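Local coordinates for protein orotidine 5'-phosphate decarboxylase (Methanocaldococcus jannaschii, PDB 4LUI) that probably catalyses the decarboxylation of orotidine 5'-monophosphate to uridine 5'-monophosphate, the last step of de novo UMP biosynthesis, at residues Ile162-Thr167 against Leu181-Pro186; Lys23-Leu28 against Asn205-Val210. All coordinates share one frame; numbering follows the deposited sequence.

Contact 1 of 2, residues Ile162-Thr167 against Leu181-Pro186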
ATOM      1  N   ILE B 162      -7.677 -14.733   3.950  1.00 13.00           N
ATOM      2  CA  ILE B 162      -7.629 -14.004   2.685  1.00 13.16           C
ATOM      3  C   ILE B 162      -8.756 -12.984   2.614  1.00 13.20           C
ATOM      4  O   ILE B 162      -9.787 -13.106   3.303  1.00 14.60           O
ATOM      5  CB  ILE B 162      -7.725 -14.957   1.476  1.00 16.89           C
ATOM      6  CG1 ILE B 162      -9.010 -15.776   1.532  1.00 19.21           C
ATOM      7  CG2 ILE B 162      -6.526 -15.894   1.442  1.00 17.38           C
ATOM      8  CD1 ILE B 162      -9.227 -16.618   0.286  1.00 20.28           C
ATOM      9  N   VAL B 163      -8.549 -11.981   1.764  1.00 12.52           N
ATOM     10  CA  VAL B 163      -9.550 -10.956   1.485  1.00 11.74           C
ATOM     11  C   VAL B 163     -10.020 -11.187   0.057  1.00 12.44           C
ATOM     12  O   VAL B 163      -9.206 -11.291  -0.852  1.00 14.58           O
ATOM     13  CB  VAL B 163      -8.937  -9.553   1.585  1.00 16.41           C
ATOM     14  CG1 VAL B 163      -9.901  -8.511   1.039  1.00 22.92           C
ATOM     15  CG2 VAL B 163      -8.579  -9.241   3.013  1.00 18.25           C
ATOM     16  N   ALA B 164     -11.330 -11.296  -0.127  1.00 13.99           N
ATOM     17  CA  ALA B 164     -11.907 -11.544  -1.443  1.00 15.92           C
ATOM     18  C   ALA B 164     -13.344 -11.026  -1.457  1.00 17.09           C
ATOM     19  O   ALA B 164     -13.958 -10.856  -0.399  1.00 17.06           O
ATOM     20  CB  ALA B 164     -11.855 -13.036  -1.781  1.00 18.84           C
ATOM     21  N   PRO B 165     -13.876 -10.730  -2.650  1.00 17.08           N
ATOM     22  CA  PRO B 165     -15.213 -10.140  -2.763  1.00 15.86           C
ATOM     23  C   PRO B 165     -16.362 -11.132  -2.614  1.00 16.91           C
ATOM     24  O   PRO B 165     -16.181 -12.341  -2.787  1.00 16.94           O
ATOM     25  CB  PRO B 165     -15.225  -9.578  -4.195  1.00 19.77           C
ATOM     26  CG  PRO B 165     -13.797  -9.497  -4.598  1.00 21.44           C
ATOM     27  CD  PRO B 165     -13.150 -10.663  -3.931  1.00 19.55           C
ATOM     28  N   SER B 166     -17.545 -10.586  -2.330  1.00 17.24           N
ATOM     29  CA  SER B 166     -18.775 -11.357  -2.196  1.00 16.47           C
ATOM     30  C   SER B 166     -19.810 -10.966  -3.264  1.00 21.16           C
ATOM     31  O   SER B 166     -21.004 -11.254  -3.127  1.00 18.80           O
ATOM     32  CB  SER B 166     -19.367 -11.132  -0.801  1.00 12.98           C
ATOM     33  OG  SER B 166     -19.533  -9.737  -0.556  1.00 15.52           O
ATOM     34  N   THR B 167     -19.349 -10.319  -4.329  1.00 17.96           N
ATOM     35  CA  THR B 167     -20.242  -9.909  -5.418  1.00 19.42           C
ATOM     36  C   THR B 167     -20.909 -11.078  -6.140  1.00 20.28           C
ATOM     37  O   THR B 167     -21.973 -10.916  -6.745  1.00 19.10           O
ATOM     38  CB  THR B 167     -19.510  -9.031  -6.445  1.00 23.54           C
ATOM     39  OG1 THR B 167     -18.373  -9.735  -6.953  1.00 24.65           O
ATOM     40  CG2 THR B 167     -19.055  -7.735  -5.804  1.00 28.07           C
ATOM     41  N   LEU B 181      -8.954 -21.425   3.728  1.00 17.94           N
ATOM     42  CA  LEU B 181      -8.543 -20.510   4.778  1.00 20.44           C
ATOM     43  C   LEU B 181      -9.720 -19.613   5.121  1.00 23.41           C
ATOM     44  O   LEU B 181     -10.640 -19.458   4.308  1.00 20.09           O
ATOM     45  CB  LEU B 181      -7.397 -19.624   4.273  1.00 18.18           C
ATOM     46  CG  LEU B 181      -6.068 -20.349   4.078  1.00 17.49           C
ATOM     47  CD1 LEU B 181      -5.107 -19.481   3.303  1.00 23.35           C
ATOM     48  CD2 LEU B 181      -5.485 -20.734   5.432  1.00 21.37           C
ATOM     49  N   PRO B 182      -9.692 -18.997   6.314  1.00 15.37           N
ATOM     50  CA  PRO B 182     -10.677 -17.952   6.613  1.00 17.62           C
ATOM     51  C   PRO B 182     -10.703 -16.856   5.547  1.00 16.04           C
ATOM     52  O   PRO B 182      -9.657 -16.477   5.005  1.00 15.47           O
ATOM     53  CB  PRO B 182     -10.175 -17.379   7.939  1.00 18.73           C
ATOM     54  CG  PRO B 182      -9.508 -18.550   8.598  1.00 16.60           C
ATOM     55  CD  PRO B 182      -8.809 -19.258   7.464  1.00 15.46           C
ATOM     56  N   VAL B 183     -11.902 -16.360   5.257  1.00 14.43           N
ATOM     57  CA  VAL B 183     -12.090 -15.307   4.277  1.00 13.42           C
ATOM     58  C   VAL B 183     -12.680 -14.102   4.981  1.00 13.18           C
ATOM     59  O   VAL B 183     -13.521 -14.246   5.887  1.00 15.74           O
ATOM     60  CB  VAL B 183     -13.054 -15.756   3.165  1.00 17.56           C
ATOM     61  CG1 VAL B 183     -13.186 -14.672   2.108  1.00 26.45           C
ATOM     62  CG2 VAL B 183     -12.547 -17.028   2.528  1.00 20.85           C
ATOM     63  N   ILE B 184     -12.209 -12.930   4.569  1.00 13.62           N
ATOM     64  CA  ILE B 184     -12.718 -11.636   5.003  1.00 13.80           C
ATOM     65  C   ILE B 184     -13.370 -11.004   3.766  1.00 11.94           C
ATOM     66  O   ILE B 184     -12.703 -10.787   2.751  1.00 15.27           O
ATOM     67  CB  ILE B 184     -11.563 -10.764   5.492  1.00 15.36           C
ATOM     68  CG1 ILE B 184     -10.903 -11.424   6.714  1.00 18.55           C
ATOM     69  CG2 ILE B 184     -12.041  -9.369   5.828  1.00 15.62           C
ATOM     70  CD1 ILE B 184      -9.477 -10.929   6.982  1.00 18.82           C
ATOM     71  N   THR B 185     -14.671 -10.749   3.840  1.00 11.23           N
ATOM     72  CA  THR B 185     -15.437 -10.370   2.652  1.00 11.63           C
ATOM     73  C   THR B 185     -16.568  -9.401   3.025  1.00 11.30           C
ATOM     74  O   THR B 185     -17.044  -9.407   4.157  1.00 13.25           O
ATOM     75  CB  THR B 185     -16.003 -11.639   1.967  1.00 15.46           C
ATOM     76  OG1 THR B 185     -16.460 -11.320   0.647  1.00 15.30           O
ATOM     77  CG2 THR B 185     -17.154 -12.243   2.759  1.00 14.18           C
ATOM     78  N   PRO B 186     -17.003  -8.548   2.086  1.00 13.39           N
ATOM     79  CA  PRO B 186     -18.093  -7.646   2.487  1.00 15.22           C
ATOM     80  C   PRO B 186     -19.380  -8.388   2.809  1.00 16.18           C
ATOM     81  O   PRO B 186     -19.749  -9.322   2.101  1.00 15.06           O
ATOM     82  CB  PRO B 186     -18.299  -6.777   1.242  1.00 15.59           C
ATOM     83  CG  PRO B 186     -16.975  -6.788   0.572  1.00 14.31           C
ATOM     84  CD  PRO B 186     -16.451  -8.189   0.769  1.00 15.01           C
TER

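Contact 2 of 2, residues Lys23-Leu28 against Asn205-Val210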
ATOM      1  N   LYS B  23     -17.667 -13.579  12.003  1.00 17.29           N
ATOM      2  CA  LYS B  23     -17.335 -12.431  12.829  1.00 17.14           C
ATOM      3  C   LYS B  23     -17.659 -11.139  12.075  1.00 18.49           C
ATOM      4  O   LYS B  23     -17.655 -11.111  10.849  1.00 16.78           O
ATOM      5  CB  LYS B  23     -15.855 -12.475  13.202  1.00 17.78           C
ATOM      6  CG  LYS B  23     -15.535 -13.626  14.166  1.00 18.55           C
ATOM      7  CD  LYS B  23     -14.065 -13.679  14.529  1.00 23.78           C
ATOM      8  CE  LYS B  23     -13.269 -14.476  13.522  1.00 22.29           C
ATOM      9  NZ  LYS B  23     -11.871 -14.714  14.005  1.00 25.95           N
ATOM     10  N   LEU B  24     -17.958 -10.074  12.812  1.00 15.08           N
ATOM     11  CA  LEU B  24     -18.251  -8.788  12.198  1.00 14.35           C
ATOM     12  C   LEU B  24     -17.033  -7.876  12.286  1.00 14.34           C
ATOM     13  O   LEU B  24     -16.539  -7.586  13.378  1.00 15.06           O
ATOM     14  CB  LEU B  24     -19.455  -8.133  12.883  1.00 12.97           C
ATOM     15  CG  LEU B  24     -19.782  -6.708  12.445  1.00 13.44           C
ATOM     16  CD1 LEU B  24     -20.149  -6.670  10.962  1.00 16.60           C
ATOM     17  CD2 LEU B  24     -20.926  -6.156  13.298  1.00 16.63           C
ATOM     18  N   MET B  25     -16.548  -7.431  11.130  1.00 11.57           N
ATOM     19  CA  MET B  25     -15.382  -6.560  11.062  1.00 12.11           C
ATOM     20  C   MET B  25     -15.819  -5.198  10.575  1.00 13.11           C
ATOM     21  O   MET B  25     -16.399  -5.082   9.498  1.00 13.87           O
ATOM     22  CB  MET B  25     -14.324  -7.141  10.112  1.00 12.87           C
ATOM     23  CG  MET B  25     -13.084  -6.249   9.979  1.00 13.59           C
ATOM     24  SD  MET B  25     -11.872  -6.939   8.832  1.00 16.05           S
ATOM     25  CE  MET B  25     -11.350  -8.386   9.732  1.00 19.23           C
ATOM     26  N   LEU B  26     -15.549  -4.167  11.370  1.00 12.48           N
ATOM     27  CA  LEU B  26     -15.868  -2.802  10.968  1.00 11.53           C
ATOM     28  C   LEU B  26     -14.742  -2.212  10.131  1.00 11.29           C
ATOM     29  O   LEU B  26     -13.595  -2.182  10.589  1.00 12.23           O
ATOM     30  CB  LEU B  26     -16.102  -1.919  12.217  1.00 11.85           C
ATOM     31  CG  LEU B  26     -16.250  -0.408  11.954  1.00 12.94           C
ATOM     32  CD1 LEU B  26     -17.460  -0.132  11.066  1.00 16.28           C
ATOM     33  CD2 LEU B  26     -16.338   0.383  13.264  1.00 17.70           C
ATOM     34  N   ALA B  27     -15.062  -1.747   8.921  1.00 13.57           N
ATOM     35  CA  ALA B  27     -14.098  -0.991   8.125  1.00 11.27           C
ATOM     36  C   ALA B  27     -14.191   0.465   8.566  1.00 12.50           C
ATOM     37  O   ALA B  27     -15.123   1.182   8.188  1.00 13.38           O
ATOM     38  CB  ALA B  27     -14.373  -1.138   6.605  1.00 10.80           C
ATOM     39  N   LEU B  28     -13.237   0.898   9.384  1.00 12.07           N
ATOM     40  CA  LEU B  28     -13.343   2.189  10.053  1.00 13.70           C
ATOM     41  C   LEU B  28     -12.723   3.259   9.177  1.00 17.23           C
ATOM     42  O   LEU B  28     -11.678   3.823   9.496  1.00 16.01           O
ATOM     43  CB  LEU B  28     -12.649   2.135  11.411  1.00 12.05           C
ATOM     44  CG  LEU B  28     -12.770   3.382  12.293  1.00 16.01           C
ATOM     45  CD1 LEU B  28     -14.228   3.734  12.520  1.00 23.42           C
ATOM     46  CD2 LEU B  28     -12.061   3.149  13.611  1.00 19.38           C
ATOM     47  N   ASN B 205     -15.100 -18.738  11.641  1.00 20.77           N
ATOM     48  CA  ASN B 205     -13.738 -18.272  11.413  1.00 16.48           C
ATOM     49  C   ASN B 205     -13.597 -17.288  10.262  1.00 17.97           C
ATOM     50  O   ASN B 205     -12.525 -16.715  10.058  1.00 17.44           O
ATOM     51  CB  ASN B 205     -12.796 -19.452  11.246  1.00 21.21           C
ATOM     52  CG  ASN B 205     -12.650 -20.235  12.528  1.00 23.74           C
ATOM     53  OD1 ASN B 205     -12.303 -19.670  13.570  1.00 26.27           O
ATOM     54  ND2 ASN B 205     -12.960 -21.519  12.480  1.00 22.95           N
ATOM     55  N   ASP B 206     -14.683 -17.072   9.524  1.00 16.42           N
ATOM     56  CA  ASP B 206     -14.699 -16.020   8.504  1.00 17.30           C
ATOM     57  C   ASP B 206     -15.124 -14.681   9.109  1.00 17.75           C
ATOM     58  O   ASP B 206     -15.620 -14.631  10.240  1.00 17.68           O
ATOM     59  CB  ASP B 206     -15.653 -16.400   7.368  1.00 14.46           C
ATOM     60  CG  ASP B 206     -15.244 -17.689   6.669  1.00 16.07           C
ATOM     61  OD1 ASP B 206     -14.034 -17.889   6.445  1.00 18.53           O
ATOM     62  OD2 ASP B 206     -16.134 -18.498   6.349  1.00 20.84           O
ATOM     63  N   TYR B 207     -14.919 -13.603   8.356  1.00 15.22           N
ATOM     64  CA  TYR B 207     -15.371 -12.275   8.768  1.00 15.66           C
ATOM     65  C   TYR B 207     -16.199 -11.654   7.656  1.00 15.55           C
ATOM     66  O   TYR B 207     -15.870 -11.798   6.472  1.00 13.87           O
ATOM     67  CB  TYR B 207     -14.191 -11.327   8.996  1.00 16.07           C
ATOM     68  CG  TYR B 207     -13.163 -11.714  10.034  1.00 18.56           C
ATOM     69  CD1 TYR B 207     -12.236 -12.730   9.784  1.00 17.78           C
ATOM     70  CD2 TYR B 207     -13.071 -11.015  11.233  1.00 16.94           C
ATOM     71  CE1 TYR B 207     -11.271 -13.064  10.720  1.00 20.24           C
ATOM     72  CE2 TYR B 207     -12.103 -11.339  12.178  1.00 17.68           C
ATOM     73  CZ  TYR B 207     -11.203 -12.361  11.907  1.00 20.10           C
ATOM     74  OH  TYR B 207     -10.244 -12.698  12.835  1.00 25.95           O
ATOM     75  N   VAL B 208     -17.261 -10.950   8.029  1.00 13.42           N
ATOM     76  CA  VAL B 208     -17.933 -10.076   7.078  1.00 14.49           C
ATOM     77  C   VAL B 208     -17.625  -8.631   7.443  1.00 14.02           C
ATOM     78  O   VAL B 208     -17.588  -8.265   8.623  1.00 16.68           O
ATOM     79  CB  VAL B 208     -19.466 -10.296   7.008  1.00 19.97           C
ATOM     80  CG1 VAL B 208     -19.789 -11.620   6.319  1.00 21.12           C
ATOM     81  CG2 VAL B 208     -20.096 -10.228   8.402  1.00 22.13           C
ATOM     82  N   ILE B 209     -17.390  -7.826   6.418  1.00 12.12           N
ATOM     83  CA  ILE B 209     -17.036  -6.421   6.603  1.00 13.36           C
ATOM     84  C   ILE B 209     -18.260  -5.540   6.417  1.00 15.67           C
ATOM     85  O   ILE B 209     -19.014  -5.697   5.457  1.00 14.77           O
ATOM     86  CB  ILE B 209     -16.008  -5.962   5.571  1.00 14.24           C
ATOM     87  CG1 ILE B 209     -14.750  -6.832   5.609  1.00 19.60           C
ATOM     88  CG2 ILE B 209     -15.634  -4.498   5.797  1.00 15.11           C
ATOM     89  CD1 ILE B 209     -13.831  -6.551   4.423  1.00 19.35           C
ATOM     90  N   VAL B 210     -18.437  -4.594   7.328  1.00 11.99           N
ATOM     91  CA  VAL B 210     -19.409  -3.515   7.158  1.00 13.73           C
ATOM     92  C   VAL B 210     -18.659  -2.219   7.408  1.00 13.23           C
ATOM     93  O   VAL B 210     -17.830  -2.145   8.320  1.00 15.39           O
ATOM     94  CB  VAL B 210     -20.592  -3.656   8.134  1.00 12.62           C
ATOM     95  CG1 VAL B 210     -21.557  -2.484   8.005  1.00 14.49           C
ATOM     96  CG2 VAL B 210     -21.322  -4.982   7.892  1.00 13.33           C
TER
HETATM   97  O   HOH W   1     -10.466 -16.189  11.912  1.00 22.53           O

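Contact 1 of 2, residues Ile162-Thr167 against Leu181-Pro186
Ile162 and Val163 run parallel to Val183 and Ile184, and three backbone hydrogen bonds tie the two edges together. Ile162 uses both of its polar backbone atoms: its N donates to Pro182 O, and its O accepts Ile184 N at 2.7 Å, with the donor nearly in line with the carbonyl. Two residues on, Ala164 N donates to Ile184 O at a longer 3.2 Å. Beyond that point the backbones no longer pair, and hydroxyl groups take over. Thr185 OG1, placed anti to its own backbone N (chi1 -166°), donates a hydrogen bond to Ala164 O at 2.8 Å, so a side chain continues the bonding past the end of strand 161-163. Ser166 OG then donates to Pro186 O at 2.7 Å, approaching well off the carbonyl axis (C=O...OG angle 131°). The Pro186 ring lies alongside, with CB and CD each 3.7 Å from Ser166 OG.

Apolar packing falls on both faces of the sheet. On the outer face, CG1 of Ile162 sits between its backbone N and carbonyl carbon (chi1 58°), which carries it across to Val183 CG2 at 3.9 Å; its CG2 branch makes a looser apolar contact with Leu181 CD1. Ile175 and Ala179 of helix 169-179 cover Ile162 there, and Ala164 meets Val183 CG1 beneath the same helix. On the inner face, Val163 and Ile184 cross at an angle, CG2 of the first 4.2 Å from CB of the second, and both side chains reach Ile129 of strand 127-131.

Strand 161-163, helix 169-179 and strand 183-186 form a beta-alpha-beta unit of the TIM barrel, with the two strands adjacent and parallel; at their C-terminal end Pro186 belongs to the predicted substrate-binding site.

Contact 2 of 2, residues Lys23-Leu28 against Asn205-Val210
Lys23 lies over the ring of Tyr207, its aliphatic chain crossing one face and its amine ending at the hydroxyl. CE sits 3.7 Å from the ring centroid, 24° off the normal, a CH-pi contact displaced toward the rim. A bend at chi3 (-86°) leaves CE above CZ and NZ above the hydroxyl, so NZ meets Tyr207 OH from over the ring face, a weak hydrogen bond of 2.8 Å. That hydroxyl is also hydrogen-bonded to Glu75 OE1. A water accepts from Lys23 NZ and donates to Asn205 O, bridging the lysine to the residues just before strand 207-210. In the backbone, Lys23 N donates to Asp206 O and Lys23 O accepts Val208 N.

Leu24 points to the outer face, where CD1 packs on Val210 CG2 at 3.7 Å. Here the first and last strands of the TIM barrel meet: parallel pairing of 23-27 with 207-210 closes the eight-stranded sheet.

Met25 turns inward. Its N donates to Val208 O at 2.8 Å, nearly straight (172°), and its O receives Val210 N. The chain runs extended through chi2 and bends at chi3, so that CE comes over the Tyr207 face opposite Lys23, 3.9 Å from the centroid. The ring is thus held between a methyl and a methylene, while Met25 SD lies near Ile209 CG1.

Leu26 returns to the outer face, its CD1 3.4 Å from Val210 O and its side chain against Ile39 and Val43 of helix 33-43. Ala27 N then donates to Val210 O, and Ala27 CB packs on Ile209 CG2 at 3.7 Å, close to Asp29 of the predicted substrate site.

Contacts 1 and 2 are joined through neighbouring strands, 183-186 and 207-210, with centres about 10 Å apart in one barrel. Ile209 N lies 2.8 Å from Thr185 O, a probable hydrogen bond, and Asp206 OD1 probably accepts Val183 N at 2.9 Å. The other oxygen of Asp206, OD2, accepts Asp203 N and also makes a salt bridge to Lys176 NZ on helix 169-179, linking contact 2 to the helix that connects the strands of contact 1. Inside the barrel, Ile184 touches Met25, Tyr207 and Ile209, and its side chain is about 6 Å from that of Lys51, a predicted substrate-binding residue. The side chain of Pro165 lies about 4 Å from that of Ser135, another predicted substrate-binding residue.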